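Local coordinates for Xaa-Pro Dipeptidase (PDB 2QS8), which probably acts as a metal-dependent dipeptidase or carboxypeptidase of the amidohydrolase superfamily, hydrolysing the peptide bond of small peptide substrates, at residues 8-13 / 43-48; 35-40 / 379-384; 13-18 / 58-63; 101-106 / 401-406. All coordinates share one frame; numbering follows the deposited sequence.

Contact 1 (8-13 / 43-48); sequences KTLIHA and GFISSN
H12 on the strand 9-13 lays its imidazole against F44 on the loop 43-48. At the root, H12 CB makes an off-centre CH-pi contact, 4.3 Å from the centroid of the F44 ring. One bond on, H12 CG comes 3.7 Å from F44 CD2, and the two rings make an offset stack with their planes 29° apart. Further out the roles swap: F44 CB sits over the middle of the imidazole, 3.6 Å from the H12 ring centroid. CD2 and ND1 lie against the same CB, and CE1 flanks I45 O. The tip, H12 NE2, donates to I45 O at 2.8 Å. That bond is bent, 143° at the hydrogen, yet the oxygen lies in the imidazole plane and offers a lone pair. On the other flank ND1 is hydrogen-bonded to Y53 OH, so both nitrogens of this buried ring have partners and its rotation is fixed. All this belongs to the small beta-sandwich domain that accompanies the TIM barrel in many amidohydrolases; here the loop between strands 36-42 and 52-56 folds over strand 9-16. F44 also reaches along the strand, its CE2 edge 3.6 Å from A13 O. Two residues before H12, L10 forks: CD1 meets I45 CD1 at 3.7 Å, while CD2 presses on S47 CB at 3.5 Å. S29 OG hydrogen-bonds G43 O and I45 N at the start of the loop.

Contact 2 (35-40 / 379-384); sequences NIISDI and KLADLI
The carboxamide of N35 has L380 CD2 over one face, almost straight above ND2 at 3.6 Å, while ND2 makes a weak hydrogen bond to D406 OD1. The same methyl, L380 CD2, also touches I36 CD1 at 3.5 Å, and so lies between an amide and an aliphatic tip. Two peptide carbonyls then tie the backbones into a single beta bridge between I36 and L380. A381 N reaches N35 O at 2.8 Å from above the carbonyl plane, 41° out of it, and L380 CA adds a CA-H...O contact to that oxygen. I37 N, in contrast, meets K379 O at 3.0 Å nearly along the C=O axis. Beside this bond I37 turns CG1 next to its own backbone N (chi1 -65°), which sets CG1 3.8 Å from A381 CA and carries CD1 to 3.8 Å from L380 O. An alanine in place of I37 would lack CG1 and CD1 and would probably leave a gap beside A381 CA and L380 O. A381 is the centre of an inverse gamma turn, closed by D382 N to L380 O at 3.0 Å. Past the turn the chain enters strand 383-386: D382 forms a salt bridge with R136, L383 packs on I30 and V61, and I384 rests on L62 and L65, while I37 too leans on I30 of strand 28-33.

Contact 3 (13-18 / 58-63); sequences AGKLID and DHTVLP
K15 and L16 pair in parallel with T60 and V61, joined by a more bent K15 N to H59 O bond at 3.1 Å and by nearly straight V61 N to K15 O and I17 N to V61 O bonds, both 2.9 Å. The next donor in this pattern would be P63, which has no N-H; instead I17 O receives a CA-H...O contact from L62 CA at 3.4 Å. On one face of the pair T60 OG1 lies 3.6 Å from K15 CB and is hydrogen-bonded to G388 O, while T60 CG2 borders I17 CD1. A valine in place of T60 would probably cost G388 O the hydrogen bond from this hydroxyl. I17 and L62 run side by side, with I17 CD1 3.8 Å from L62 CD2. On the opposite face V61 splits its methyls: CG2 presses on A13 CB at 3.5 Å, while CG1, anti to the backbone N (chi1 174°), faces L16 CD1. I17 and L62 pack on I355 of helix 351-357, V61 lies on L383 of strand 383-386, and L16 touches I28 and I30 of strand 28-33, consistent with the small beta domain being tied here to strand 60-67.

Contact 4 (101-106 / 401-406); sequences VTFKSG and DVVIKD
F103 and V403 make the tight part of this contact, where the end of helix 88-104 meets strand 400-405. V403 CG1 lies over one face of the F103 ring, offset toward its rim, in a CH-pi contact 4.2 Å from the ring centroid. Its other methyl, CG2, turns to the helix end and rests 3.7 Å from both F103 O and K104 O. K405 comes to a different part of the ring: CB is at the edge, in plane, 3.8 Å from F103 CZ, and CD approaches CE1 obliquely at 3.7 Å. F103 can be reached this way because CG is swung anti to the backbone N (chi1 175°), carrying the ring out toward the strand. The lysine chain is extended and takes its ammonium past the phenyl to G134 O, so aliphatic carbons do the packing. Y410 meets the ring edge-to-face. The loose side is exposed K104, whose CB points away from strand 400-405 and whose chain touches E411 instead. G106 ends the helix with positive phi in a Schellman motif, G106 N bonding F103 O at 3.0 Å; this helix terminus leads into strand 107-112, as in the beta-alpha-beta units of a TIM barrel.

In the fold
All four contacts reach one mixed sheet, on the same side of the chain's centre, but at different depths. Contacts 1 and 2 are partly buried, contacts 3 and 4 buried; the centre of contact 1 lies farthest from the chain's centre, about 33 Å, and that of contact 4 nearest, about 16 Å. Contacts 1 and 3 share strand 9-16 and A13, one through rings and a loop, the other through parallel backbone pairing. Contacts 2 and 3 meet where L62 N probably bonds I384 O, and contacts 2 and 4 where I404 N probably bonds L383 O. Contact 4 relies on apolar side chains against a helix end, unlike the backbone bonds of contacts 2 and 3.

Contact 1 (8-13 / 43-48)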
loop_
_atom_site.group_PDB
_atom_site.type_symbol
_atom_site.label_atom_id
_atom_site.label_comp_id
_atom_site.label_asym_id
_atom_site.label_seq_id
_atom_site.Cartn_x
_atom_site.Cartn_y
_atom_site.Cartn_z
ATOM N N LYS A 8 16.619 -8.385 -56.988
ATOM C CA LYS A 8 15.410 -7.678 -56.586
ATOM C C LYS A 8 14.144 -8.324 -57.147
ATOM O O LYS A 8 14.199 -9.158 -58.043
ATOM C CB LYS A 8 15.486 -6.222 -57.054
ATOM C CG LYS A 8 16.791 -5.524 -56.705
ATOM C CD LYS A 8 16.765 -4.055 -57.101
ATOM C CE LYS A 8 18.035 -3.355 -56.642
ATOM N NZ LYS A 8 18.000 -1.899 -56.913
ATOM N N THR A 9 12.995 -7.944 -56.605
ATOM C CA THR A 9 11.736 -8.460 -57.084
ATOM C C THR A 9 10.947 -7.336 -57.732
ATOM O O THR A 9 10.866 -6.227 -57.200
ATOM C CB THR A 9 10.890 -9.046 -55.947
ATOM O OG1 THR A 9 11.575 -10.159 -55.369
ATOM C CG2 THR A 9 9.543 -9.497 -56.473
ATOM N N LEU A 10 10.369 -7.631 -58.885
ATOM C CA LEU A 10 9.563 -6.644 -59.585
ATOM C C LEU A 10 8.098 -7.038 -59.544
ATOM O O LEU A 10 7.754 -8.184 -59.806
ATOM C CB LEU A 10 9.992 -6.519 -61.053
ATOM C CG LEU A 10 9.035 -5.660 -61.890
ATOM C CD1 LEU A 10 9.216 -4.181 -61.526
ATOM C CD2 LEU A 10 9.297 -5.887 -63.377
ATOM N N ILE A 11 7.240 -6.080 -59.222
ATOM C CA ILE A 11 5.809 -6.332 -59.173
ATOM C C ILE A 11 5.081 -5.382 -60.119
ATOM O O ILE A 11 5.284 -4.165 -60.072
ATOM C CB ILE A 11 5.234 -6.125 -57.749
ATOM C CG1 ILE A 11 5.835 -7.145 -56.784
ATOM C CG2 ILE A 11 3.723 -6.259 -57.769
ATOM C CD1 ILE A 11 5.344 -6.980 -55.365
ATOM N N HIS A 12 4.245 -5.952 -60.982
ATOM C CA HIS A 12 3.443 -5.177 -61.919
ATOM C C HIS A 12 2.062 -5.100 -61.298
ATOM O O HIS A 12 1.337 -6.099 -61.240
ATOM C CB HIS A 12 3.365 -5.876 -63.277
ATOM C CG HIS A 12 4.543 -5.620 -64.166
ATOM N ND1 HIS A 12 4.747 -6.314 -65.340
ATOM C CD2 HIS A 12 5.559 -4.729 -64.072
ATOM C CE1 HIS A 12 5.839 -5.861 -65.930
ATOM N NE2 HIS A 12 6.351 -4.901 -65.181
ATOM N N ALA A 13 1.699 -3.921 -60.817
ATOM C CA ALA A 13 0.403 -3.747 -60.195
ATOM C C ALA A 13 -0.625 -3.096 -61.128
ATOM O O ALA A 13 -0.462 -1.945 -61.544
ATOM C CB ALA A 13 0.549 -2.930 -58.918
ATOM N N GLY A 43 4.034 2.687 -65.156
ATOM C CA GLY A 43 3.969 1.739 -66.250
ATOM C C GLY A 43 4.570 0.405 -65.859
ATOM O O GLY A 43 5.085 0.244 -64.749
ATOM N N PHE A 44 4.504 -0.558 -66.767
ATOM C CA PHE A 44 5.054 -1.881 -66.505
ATOM C C PHE A 44 6.436 -1.969 -67.135
ATOM O O PHE A 44 6.560 -2.215 -68.329
ATOM C CB PHE A 44 4.133 -2.958 -67.094
ATOM C CG PHE A 44 2.757 -3.005 -66.462
ATOM C CD1 PHE A 44 1.661 -3.440 -67.196
ATOM C CD2 PHE A 44 2.557 -2.609 -65.141
ATOM C CE1 PHE A 44 0.384 -3.482 -66.631
ATOM C CE2 PHE A 44 1.285 -2.651 -64.570
ATOM C CZ PHE A 44 0.196 -3.084 -65.318
ATOM N N ILE A 45 7.474 -1.756 -66.331
ATOM C CA ILE A 45 8.837 -1.819 -66.832
ATOM C C ILE A 45 9.233 -3.254 -67.130
ATOM O O ILE A 45 8.584 -4.193 -66.673
ATOM C CB ILE A 45 9.846 -1.210 -65.834
ATOM C CG1 ILE A 45 9.777 -1.939 -64.489
ATOM C CG2 ILE A 45 9.561 0.270 -65.653
ATOM C CD1 ILE A 45 10.832 -1.450 -63.495
ATOM N N SER A 46 10.302 -3.420 -67.902
ATOM C CA SER A 46 10.772 -4.744 -68.281
ATOM C C SER A 46 11.113 -5.597 -67.066
ATOM O O SER A 46 11.679 -5.097 -66.094
ATOM C CB SER A 46 11.993 -4.617 -69.192
ATOM O OG SER A 46 11.698 -3.823 -70.328
ATOM N N SER A 47 10.790 -6.885 -67.135
ATOM C CA SER A 47 11.043 -7.801 -66.029
ATOM C C SER A 47 12.132 -8.836 -66.296
ATOM O O SER A 47 12.593 -9.507 -65.374
ATOM C CB SER A 47 9.750 -8.531 -65.664
ATOM O OG SER A 47 9.336 -9.386 -66.715
ATOM N N ASN A 48 12.541 -8.962 -67.550
ATOM C CA ASN A 48 13.560 -9.929 -67.956
ATOM C C ASN A 48 14.869 -9.848 -67.171
ATOM O O ASN A 48 15.625 -10.817 -67.109
ATOM C CB ASN A 48 13.863 -9.751 -69.441
ATOM C CG ASN A 48 12.605 -9.660 -70.281
ATOM O OD1 ASN A 48 11.867 -10.639 -70.432
ATOM N ND2 ASN A 48 12.346 -8.474 -70.828
#

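Contact 2 (35-40 / 379-384)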
loop_
_atom_site.group_PDB
_atom_site.type_symbol
_atom_site.label_atom_id
_atom_site.label_comp_id
_atom_site.label_asym_id
_atom_site.label_seq_id
_atom_site.Cartn_x
_atom_site.Cartn_y
_atom_site.Cartn_z
ATOM N N ASN A 35 13.969 -6.459 -47.660
ATOM C CA ASN A 35 12.686 -6.249 -46.997
ATOM C C ASN A 35 12.207 -4.813 -47.221
ATOM O O ASN A 35 11.273 -4.346 -46.568
ATOM C CB ASN A 35 12.820 -6.537 -45.500
ATOM C CG ASN A 35 13.750 -5.564 -44.798
ATOM O OD1 ASN A 35 14.525 -4.845 -45.432
ATOM N ND2 ASN A 35 13.682 -5.543 -43.476
ATOM N N ILE A 36 12.849 -4.130 -48.168
ATOM C CA ILE A 36 12.524 -2.739 -48.478
ATOM C C ILE A 36 11.961 -2.501 -49.878
ATOM O O ILE A 36 12.302 -3.197 -50.829
ATOM C CB ILE A 36 13.790 -1.851 -48.329
ATOM C CG1 ILE A 36 14.352 -1.976 -46.916
ATOM C CG2 ILE A 36 13.460 -0.391 -48.629
ATOM C CD1 ILE A 36 13.387 -1.530 -45.833
ATOM N N ILE A 37 11.094 -1.501 -49.989
ATOM C CA ILE A 37 10.535 -1.101 -51.271
ATOM C C ILE A 37 11.576 -0.094 -51.772
ATOM O O ILE A 37 11.649 1.024 -51.272
ATOM C CB ILE A 37 9.169 -0.404 -51.098
ATOM C CG1 ILE A 37 8.148 -1.395 -50.537
ATOM C CG2 ILE A 37 8.692 0.163 -52.420
ATOM C CD1 ILE A 37 6.821 -0.769 -50.173
ATOM N N SER A 38 12.393 -0.507 -52.739
ATOM C CA SER A 38 13.454 0.349 -53.269
ATOM C C SER A 38 13.051 1.338 -54.359
ATOM O O SER A 38 13.723 2.344 -54.564
ATOM C CB SER A 38 14.609 -0.509 -53.783
ATOM O OG SER A 38 14.169 -1.395 -54.789
ATOM N N ASP A 39 11.965 1.069 -55.070
ATOM C CA ASP A 39 11.569 1.995 -56.114
ATOM C C ASP A 39 10.129 1.812 -56.583
ATOM O O ASP A 39 9.524 0.761 -56.392
ATOM C CB ASP A 39 12.525 1.867 -57.300
ATOM C CG ASP A 39 12.659 3.157 -58.088
ATOM O OD1 ASP A 39 13.280 3.113 -59.173
ATOM O OD2 ASP A 39 12.154 4.206 -57.627
ATOM N N ILE A 40 9.591 2.858 -57.202
ATOM C CA ILE A 40 8.225 2.844 -57.705
ATOM C C ILE A 40 8.201 3.628 -59.003
ATOM O O ILE A 40 8.292 4.853 -58.996
ATOM C CB ILE A 40 7.255 3.514 -56.706
ATOM C CG1 ILE A 40 7.341 2.810 -55.350
ATOM C CG2 ILE A 40 5.833 3.474 -57.249
ATOM C CD1 ILE A 40 6.599 3.519 -54.258
ATOM N N LYS A 379 10.143 2.459 -47.351
ATOM C CA LYS A 379 9.392 1.718 -46.336
ATOM C C LYS A 379 9.533 0.212 -46.465
ATOM O O LYS A 379 10.008 -0.285 -47.484
ATOM C CB LYS A 379 7.912 2.100 -46.380
ATOM C CG LYS A 379 7.637 3.482 -45.813
ATOM C CD LYS A 379 6.167 3.670 -45.493
ATOM C CE LYS A 379 5.918 5.014 -44.823
ATOM N NZ LYS A 379 4.482 5.202 -44.466
ATOM N N LEU A 380 9.129 -0.510 -45.425
ATOM C CA LEU A 380 9.207 -1.967 -45.428
ATOM C C LEU A 380 8.225 -2.557 -46.436
ATOM O O LEU A 380 7.114 -2.043 -46.626
ATOM C CB LEU A 380 8.927 -2.517 -44.023
ATOM C CG LEU A 380 9.963 -2.175 -42.936
ATOM C CD1 LEU A 380 9.487 -2.669 -41.566
ATOM C CD2 LEU A 380 11.300 -2.814 -43.282
ATOM N N ALA A 381 8.645 -3.642 -47.078
ATOM C CA ALA A 381 7.845 -4.316 -48.093
ATOM C C ALA A 381 6.728 -5.218 -47.564
ATOM O O ALA A 381 6.851 -6.446 -47.548
ATOM C CB ALA A 381 8.759 -5.113 -49.028
ATOM N N ASP A 382 5.641 -4.588 -47.128
ATOM C CA ASP A 382 4.462 -5.287 -46.639
ATOM C C ASP A 382 3.357 -4.926 -47.630
ATOM O O ASP A 382 2.842 -3.804 -47.614
ATOM C CB ASP A 382 4.091 -4.802 -45.231
ATOM C CG ASP A 382 4.862 -5.523 -44.134
ATOM O OD1 ASP A 382 5.922 -6.119 -44.430
ATOM O OD2 ASP A 382 4.407 -5.484 -42.967
ATOM N N LEU A 383 3.006 -5.868 -48.499
ATOM C CA LEU A 383 1.983 -5.617 -49.510
ATOM C C LEU A 383 0.990 -6.755 -49.700
ATOM O O LEU A 383 1.304 -7.927 -49.488
ATOM C CB LEU A 383 2.631 -5.326 -50.872
ATOM C CG LEU A 383 3.789 -4.333 -50.985
ATOM C CD1 LEU A 383 5.084 -5.024 -50.583
ATOM C CD2 LEU A 383 3.887 -3.819 -52.426
ATOM N N ILE A 384 -0.214 -6.395 -50.119
ATOM C CA ILE A 384 -1.244 -7.379 -50.382
ATOM C C ILE A 384 -1.869 -7.047 -51.733
ATOM O O ILE A 384 -1.678 -5.948 -52.264
ATOM C CB ILE A 384 -2.358 -7.358 -49.306
ATOM C CG1 ILE A 384 -3.097 -6.020 -49.350
ATOM C CG2 ILE A 384 -1.754 -7.590 -47.927
ATOM C CD1 ILE A 384 -4.395 -6.007 -48.553
#

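Contact 3 (13-18 / 58-63)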
loop_
_atom_site.group_PDB
_atom_site.type_symbol
_atom_site.label_atom_id
_atom_site.label_comp_id
_atom_site.label_asym_id
_atom_site.label_seq_id
_atom_site.Cartn_x
_atom_site.Cartn_y
_atom_site.Cartn_z
ATOM N N ALA A 13 1.699 -3.921 -60.817
ATOM C CA ALA A 13 0.403 -3.747 -60.195
ATOM C C ALA A 13 -0.625 -3.096 -61.128
ATOM O O ALA A 13 -0.462 -1.945 -61.544
ATOM C CB ALA A 13 0.549 -2.930 -58.918
ATOM N N GLY A 14 -1.677 -3.850 -61.443
ATOM C CA GLY A 14 -2.731 -3.350 -62.305
ATOM C C GLY A 14 -3.210 -2.036 -61.742
ATOM O O GLY A 14 -3.223 -1.014 -62.433
ATOM N N LYS A 15 -3.595 -2.070 -60.473
ATOM C CA LYS A 15 -4.049 -0.883 -59.769
ATOM C C LYS A 15 -3.290 -0.784 -58.448
ATOM O O LYS A 15 -2.810 -1.791 -57.917
ATOM C CB LYS A 15 -5.558 -0.943 -59.532
ATOM C CG LYS A 15 -6.362 -0.878 -60.821
ATOM C CD LYS A 15 -7.806 -0.528 -60.548
ATOM C CE LYS A 15 -8.565 -0.265 -61.842
ATOM N NZ LYS A 15 -9.941 0.236 -61.553
ATOM N N LEU A 16 -3.164 0.430 -57.926
ATOM C CA LEU A 16 -2.428 0.621 -56.688
ATOM C C LEU A 16 -3.008 1.662 -55.742
ATOM O O LEU A 16 -3.160 2.830 -56.105
ATOM C CB LEU A 16 -0.979 1.000 -56.993
ATOM C CG LEU A 16 -0.119 1.429 -55.792
ATOM C CD1 LEU A 16 0.197 0.213 -54.935
ATOM C CD2 LEU A 16 1.181 2.074 -56.271
ATOM N N ILE A 17 -3.343 1.213 -54.532
ATOM C CA ILE A 17 -3.826 2.090 -53.476
ATOM C C ILE A 17 -2.585 2.127 -52.581
ATOM O O ILE A 17 -2.251 1.133 -51.935
ATOM C CB ILE A 17 -5.027 1.475 -52.727
ATOM C CG1 ILE A 17 -6.185 1.251 -53.706
ATOM C CG2 ILE A 17 -5.473 2.397 -51.597
ATOM C CD1 ILE A 17 -7.404 0.614 -53.080
ATOM N N ASP A 18 -1.890 3.258 -52.561
ATOM C CA ASP A 18 -0.658 3.354 -51.793
ATOM C C ASP A 18 -0.749 3.722 -50.314
ATOM O O ASP A 18 0.239 3.601 -49.596
ATOM C CB ASP A 18 0.343 4.287 -52.502
ATOM C CG ASP A 18 -0.044 5.759 -52.429
ATOM O OD1 ASP A 18 -1.041 6.113 -51.770
ATOM O OD2 ASP A 18 0.672 6.579 -53.042
ATOM N N ASP A 58 -3.627 -7.902 -63.141
ATOM C CA ASP A 58 -5.065 -8.110 -63.005
ATOM C C ASP A 58 -5.536 -7.951 -61.555
ATOM O O ASP A 58 -6.673 -8.279 -61.223
ATOM C CB ASP A 58 -5.429 -9.498 -63.542
ATOM C CG ASP A 58 -4.714 -10.623 -62.806
ATOM O OD1 ASP A 58 -3.517 -10.466 -62.469
ATOM O OD2 ASP A 58 -5.342 -11.676 -62.572
ATOM N N HIS A 59 -4.659 -7.422 -60.705
ATOM C CA HIS A 59 -4.957 -7.220 -59.288
ATOM C C HIS A 59 -4.808 -5.767 -58.848
ATOM O O HIS A 59 -4.209 -4.943 -59.539
ATOM C CB HIS A 59 -4.014 -8.046 -58.425
ATOM C CG HIS A 59 -4.190 -9.524 -58.562
ATOM N ND1 HIS A 59 -4.922 -10.271 -57.664
ATOM C CD2 HIS A 59 -3.705 -10.397 -59.474
ATOM C CE1 HIS A 59 -4.876 -11.544 -58.015
ATOM N NE2 HIS A 59 -4.144 -11.648 -59.110
ATOM N N THR A 60 -5.371 -5.471 -57.679
ATOM C CA THR A 60 -5.259 -4.161 -57.072
ATOM C C THR A 60 -4.352 -4.416 -55.874
ATOM O O THR A 60 -4.645 -5.273 -55.039
ATOM C CB THR A 60 -6.610 -3.627 -56.576
ATOM O OG1 THR A 60 -7.469 -3.363 -57.696
ATOM C CG2 THR A 60 -6.413 -2.347 -55.765
ATOM N N VAL A 61 -3.234 -3.700 -55.817
ATOM C CA VAL A 61 -2.276 -3.850 -54.734
ATOM C C VAL A 61 -2.515 -2.780 -53.670
ATOM O O VAL A 61 -2.867 -1.636 -53.986
ATOM C CB VAL A 61 -0.819 -3.738 -55.267
ATOM C CG1 VAL A 61 0.168 -3.752 -54.109
ATOM C CG2 VAL A 61 -0.526 -4.886 -56.227
ATOM N N LEU A 62 -2.348 -3.166 -52.409
ATOM C CA LEU A 62 -2.515 -2.238 -51.296
ATOM C C LEU A 62 -1.407 -2.511 -50.281
ATOM O O LEU A 62 -0.723 -3.534 -50.348
ATOM C CB LEU A 62 -3.874 -2.435 -50.607
ATOM C CG LEU A 62 -5.153 -2.576 -51.440
ATOM C CD1 LEU A 62 -5.334 -4.030 -51.839
ATOM C CD2 LEU A 62 -6.356 -2.112 -50.640
ATOM N N PRO A 63 -1.184 -1.578 -49.350
ATOM C CA PRO A 63 -0.126 -1.885 -48.390
ATOM C C PRO A 63 -0.725 -2.872 -47.383
ATOM O O PRO A 63 -1.945 -3.016 -47.323
ATOM C CB PRO A 63 0.208 -0.521 -47.787
ATOM C CG PRO A 63 -1.058 0.247 -47.914
ATOM C CD PRO A 63 -1.639 -0.185 -49.233
#

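Contact 4 (101-106 / 401-406)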
loop_
_atom_site.group_PDB
_atom_site.type_symbol
_atom_site.label_atom_id
_atom_site.label_comp_id
_atom_site.label_asym_id
_atom_site.label_seq_id
_atom_site.Cartn_x
_atom_site.Cartn_y
_atom_site.Cartn_z
ATOM N N VAL A 101 -4.463 -17.256 -39.979
ATOM C CA VAL A 101 -5.603 -16.966 -40.837
ATOM C C VAL A 101 -5.826 -15.460 -40.987
ATOM O O VAL A 101 -6.326 -14.998 -42.014
ATOM C CB VAL A 101 -6.922 -17.615 -40.312
ATOM C CG1 VAL A 101 -6.749 -19.122 -40.178
ATOM C CG2 VAL A 101 -7.329 -16.993 -38.985
ATOM N N THR A 102 -5.453 -14.701 -39.962
ATOM C CA THR A 102 -5.616 -13.256 -39.989
ATOM C C THR A 102 -4.588 -12.662 -40.942
ATOM O O THR A 102 -4.872 -11.734 -41.697
ATOM C CB THR A 102 -5.424 -12.652 -38.583
ATOM O OG1 THR A 102 -6.434 -13.156 -37.693
ATOM C CG2 THR A 102 -5.527 -11.135 -38.639
ATOM N N PHE A 103 -3.393 -13.229 -40.888
ATOM C CA PHE A 103 -2.271 -12.815 -41.710
ATOM C C PHE A 103 -2.585 -13.145 -43.162
ATOM O O PHE A 103 -2.413 -12.312 -44.045
ATOM C CB PHE A 103 -1.009 -13.550 -41.226
ATOM C CG PHE A 103 0.216 -13.303 -42.062
ATOM C CD1 PHE A 103 0.708 -12.018 -42.250
ATOM C CD2 PHE A 103 0.899 -14.370 -42.630
ATOM C CE1 PHE A 103 1.873 -11.799 -42.993
ATOM C CE2 PHE A 103 2.061 -14.161 -43.371
ATOM C CZ PHE A 103 2.548 -12.872 -43.555
ATOM N N LYS A 104 -3.075 -14.357 -43.392
ATOM C CA LYS A 104 -3.419 -14.807 -44.731
ATOM C C LYS A 104 -4.568 -14.007 -45.340
ATOM O O LYS A 104 -4.707 -13.950 -46.554
ATOM C CB LYS A 104 -3.769 -16.291 -44.694
ATOM C CG LYS A 104 -4.311 -16.863 -45.997
ATOM C CD LYS A 104 -4.767 -18.314 -45.806
ATOM C CE LYS A 104 -5.422 -18.889 -47.060
ATOM N NZ LYS A 104 -5.933 -20.284 -46.836
ATOM N N SER A 105 -5.392 -13.381 -44.510
ATOM C CA SER A 105 -6.504 -12.595 -45.033
ATOM C C SER A 105 -6.061 -11.177 -45.436
ATOM O O SER A 105 -6.870 -10.365 -45.890
ATOM C CB SER A 105 -7.638 -12.520 -44.006
ATOM O OG SER A 105 -7.350 -11.600 -42.966
ATOM N N GLY A 106 -4.776 -10.886 -45.265
ATOM C CA GLY A 106 -4.276 -9.574 -45.634
ATOM C C GLY A 106 -3.754 -8.672 -44.521
ATOM O O GLY A 106 -3.197 -7.614 -44.807
ATOM N N ASP A 401 -5.704 -12.395 -52.036
ATOM C CA ASP A 401 -5.028 -13.619 -52.456
ATOM C C ASP A 401 -3.506 -13.522 -52.540
ATOM O O ASP A 401 -2.836 -14.469 -52.958
ATOM C CB ASP A 401 -5.597 -14.088 -53.801
ATOM C CG ASP A 401 -5.248 -13.152 -54.947
ATOM O OD1 ASP A 401 -5.393 -11.922 -54.785
ATOM O OD2 ASP A 401 -4.831 -13.652 -56.012
ATOM N N VAL A 402 -2.957 -12.380 -52.138
ATOM C CA VAL A 402 -1.514 -12.201 -52.158
ATOM C C VAL A 402 -1.092 -11.458 -50.905
ATOM O O VAL A 402 -1.628 -10.399 -50.587
ATOM C CB VAL A 402 -1.039 -11.403 -53.421
ATOM C CG1 VAL A 402 0.455 -11.081 -53.321
ATOM C CG2 VAL A 402 -1.287 -12.218 -54.678
ATOM N N VAL A 403 -0.132 -12.015 -50.188
ATOM C CA VAL A 403 0.346 -11.381 -48.974
ATOM C C VAL A 403 1.860 -11.439 -48.944
ATOM O O VAL A 403 2.444 -12.524 -48.962
ATOM C CB VAL A 403 -0.207 -12.084 -47.706
ATOM C CG1 VAL A 403 0.324 -11.400 -46.454
ATOM C CG2 VAL A 403 -1.728 -12.074 -47.719
ATOM N N ILE A 404 2.481 -10.262 -48.915
ATOM C CA ILE A 404 3.933 -10.144 -48.854
ATOM C C ILE A 404 4.287 -9.424 -47.566
ATOM O O ILE A 404 3.721 -8.383 -47.253
ATOM C CB ILE A 404 4.498 -9.334 -50.039
ATOM C CG1 ILE A 404 4.139 -10.034 -51.357
ATOM C CG2 ILE A 404 6.006 -9.212 -49.903
ATOM C CD1 ILE A 404 4.537 -9.273 -52.614
ATOM N N LYS A 405 5.223 -9.984 -46.818
ATOM C CA LYS A 405 5.627 -9.382 -45.560
ATOM C C LYS A 405 7.140 -9.376 -45.467
ATOM O O LYS A 405 7.784 -10.411 -45.629
ATOM C CB LYS A 405 5.044 -10.174 -44.393
ATOM C CG LYS A 405 5.502 -9.701 -43.023
ATOM C CD LYS A 405 5.335 -10.833 -42.020
ATOM C CE LYS A 405 5.964 -10.513 -40.690
ATOM N NZ LYS A 405 5.956 -11.720 -39.832
ATOM N N ASP A 406 7.692 -8.195 -45.210
ATOM C CA ASP A 406 9.130 -8.010 -45.104
ATOM C C ASP A 406 9.834 -8.442 -46.391
ATOM O O ASP A 406 10.908 -9.044 -46.356
ATOM C CB ASP A 406 9.673 -8.798 -43.907
ATOM C CG ASP A 406 10.847 -8.109 -43.238
ATOM O OD1 ASP A 406 10.728 -6.903 -42.910
ATOM O OD2 ASP A 406 11.885 -8.774 -43.030
#